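Local coordinates for protein methyl-coenzyme M reductase subunit gamma (Methanosarcina barkeri, PDB 1E6Y) that belongs to the nickel F430-dependent enzyme complex that releases methane from methyl-coenzyme M, using coenzyme B as reductant, in the last step of methanogenesis, at residues C[84-88]-C[134-138]. Numbering follows the deposited sequence.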
loop_
_atom_site.group_PDB
_atom_site.type_symbol
_atom_site.label_atom_id
_atom_site.label_comp_id
_atom_site.label_asym_id
_atom_site.label_seq_id
_atom_site.Cartn_x
_atom_site.Cartn_y
_atom_site.Cartn_z
ATOM N N TYR C 84 -20.560 -10.471 32.108
ATOM C CA TYR C 84 -19.417 -9.871 32.791
ATOM C C TYR C 84 -19.745 -9.184 34.112
ATOM O O TYR C 84 -20.889 -8.809 34.367
ATOM C CB TYR C 84 -18.734 -8.862 31.863
ATOM C CG TYR C 84 -19.522 -7.585 31.670
ATOM C CD1 TYR C 84 -19.281 -6.469 32.475
ATOM C CD2 TYR C 84 -20.589 -7.531 30.773
ATOM C CE1 TYR C 84 -20.091 -5.342 32.406
ATOM C CE2 TYR C 84 -21.405 -6.407 30.694
ATOM C CZ TYR C 84 -21.152 -5.319 31.519
ATOM O OH TYR C 84 -21.978 -4.220 31.484
ATOM N N ILE C 85 -18.712 -9.002 34.933
ATOM C CA ILE C 85 -18.727 -8.003 35.996
ATOM C C ILE C 85 -17.455 -7.167 35.890
ATOM O O ILE C 85 -16.372 -7.699 35.644
ATOM C CB ILE C 85 -18.813 -8.649 37.409
ATOM C CG1 ILE C 85 -18.784 -7.554 38.483
ATOM C CG2 ILE C 85 -17.677 -9.642 37.618
ATOM C CD1 ILE C 85 -19.296 -7.998 39.835
ATOM N N GLN C 86 -17.611 -5.850 35.982
ATOM C CA GLN C 86 -16.492 -4.930 35.817
ATOM C C GLN C 86 -16.409 -3.947 36.983
ATOM O O GLN C 86 -17.425 -3.416 37.429
ATOM C CB GLN C 86 -16.641 -4.169 34.498
ATOM C CG GLN C 86 -15.524 -3.188 34.213
ATOM C CD GLN C 86 -15.489 -2.769 32.763
ATOM O OE1 GLN C 86 -14.786 -3.369 31.956
ATOM N NE2 GLN C 86 -16.255 -1.740 32.420
ATOM N N PHE C 87 -15.192 -3.720 37.470
ATOM C CA PHE C 87 -14.954 -2.826 38.600
ATOM C C PHE C 87 -14.036 -1.674 38.211
ATOM O O PHE C 87 -13.090 -1.853 37.443
ATOM C CB PHE C 87 -14.298 -3.586 39.758
ATOM C CG PHE C 87 -15.220 -4.525 40.478
ATOM C CD1 PHE C 87 -15.320 -5.856 40.085
ATOM C CD2 PHE C 87 -15.932 -4.100 41.596
ATOM C CE1 PHE C 87 -16.114 -6.753 40.797
ATOM C CE2 PHE C 87 -16.730 -4.990 42.316
ATOM C CZ PHE C 87 -16.821 -6.319 41.914
ATOM N N ALA C 88 -14.298 -0.503 38.780
ATOM C CA ALA C 88 -13.298 0.558 38.873
ATOM C C ALA C 88 -12.841 0.632 40.331
ATOM O O ALA C 88 -13.646 0.441 41.242
ATOM C CB ALA C 88 -13.898 1.891 38.437
ATOM N N ALA C 134 -18.391 -13.068 40.718
ATOM C CA ALA C 134 -18.939 -11.768 41.091
ATOM C C ALA C 134 -19.315 -11.707 42.570
ATOM O O ALA C 134 -19.007 -10.731 43.252
ATOM C CB ALA C 134 -20.154 -11.454 40.231
ATOM N N LYS C 135 -19.932 -12.777 43.070
ATOM C CA LYS C 135 -20.390 -12.824 44.457
ATOM C C LYS C 135 -19.235 -12.697 45.443
ATOM O O LYS C 135 -19.329 -11.955 46.420
ATOM C CB LYS C 135 -21.156 -14.121 44.720
ATOM C CG LYS C 135 -21.859 -14.167 46.069
ATOM C CD LYS C 135 -22.965 -15.201 46.062
ATOM C CE LYS C 135 -24.246 -14.636 46.657
ATOM N NZ LYS C 135 -24.216 -14.651 48.144
ATOM N N VAL C 136 -18.129 -13.381 45.158
ATOM C CA VAL C 136 -16.950 -13.310 46.012
ATOM C C VAL C 136 -16.336 -11.912 45.973
ATOM O O VAL C 136 -15.977 -11.359 47.013
ATOM C CB VAL C 136 -15.880 -14.353 45.597
ATOM C CG1 VAL C 136 -14.668 -14.258 46.517
ATOM C CG2 VAL C 136 -16.470 -15.759 45.651
ATOM N N GLN C 137 -16.305 -11.307 44.790
ATOM C CA GLN C 137 -15.764 -9.960 44.644
ATOM C C GLN C 137 -16.628 -8.920 45.349
ATOM O O GLN C 137 -16.109 -7.962 45.915
ATOM C CB GLN C 137 -15.619 -9.598 43.167
ATOM C CG GLN C 137 -14.606 -10.446 42.421
ATOM C CD GLN C 137 -14.135 -9.794 41.136
ATOM O OE1 GLN C 137 -13.237 -8.950 41.152
ATOM N NE2 GLN C 137 -14.747 -10.171 40.016
ATOM N N MET C 138 -17.936 -9.162 45.388
ATOM C CA MET C 138 -18.875 -8.237 46.017
ATOM C C MET C 138 -18.849 -8.334 47.542
ATOM O O MET C 138 -19.024 -7.329 48.232
ATOM C CB MET C 138 -20.301 -8.501 45.520
ATOM C CG MET C 138 -20.544 -8.162 44.053
ATOM S SD MET C 138 -20.287 -6.420 43.655
ATOM C CE MET C 138 -21.833 -5.700 44.232
HETATM O O HOH W 1 -14.370 -8.247 37.729
#
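I85 and F87 project from one face of the strand 82-89 onto the helix 127-139, packing closely against A134, Q137 and M138, and CD1 of I85 lies 3.6 Å from CB of A134. With CG1 anti to the backbone N (chi1 178°), the ethyl branch of I85 extends to the helix; CD1 also has SD of M138 as a looser neighbour, at 4.3 Å. The ring of F87 enters between the side chains of Q137 and M138, its CZ 3.7 Å from CB of Q137 and 3.9 Å from SD of M138. The turn at chi2 (-61°) brings SD of M138 beside the F87 ring in an oblique Met-aromatic contact, 5.0 Å from the centroid of that ring. This is a helix packed on an antiparallel sheet: the strand 82-89 is an inner strand, and the helix directly follows its neighbour 121-126. Q86, pointing away from the helix, hydrogen-bonds through OE1 to R120, a coenzyme M-binding residue. At the NE2 end of Q137 the contact opens out, and no direct hydrogen bond joins 84-88 to 134-138. There a water bridges the segments, donating to O of I85 (2.9 Å) and accepting from NE2 of Q137 (3.0 Å). The Q137 amide plane is turned 51° from the F87 ring, and its OE1, hydrogen-bonded to R101, lies 3.6 Å from CE1 of F87. A leucine in place of F87, with no ring to reach between Q137 and M138, would probably leave a gap there and the sulfur without its Met-aromatic contact. M138 also touches L36 of the helix 33-40, while both I85 and F87 pack on V150 of the adjoining strand.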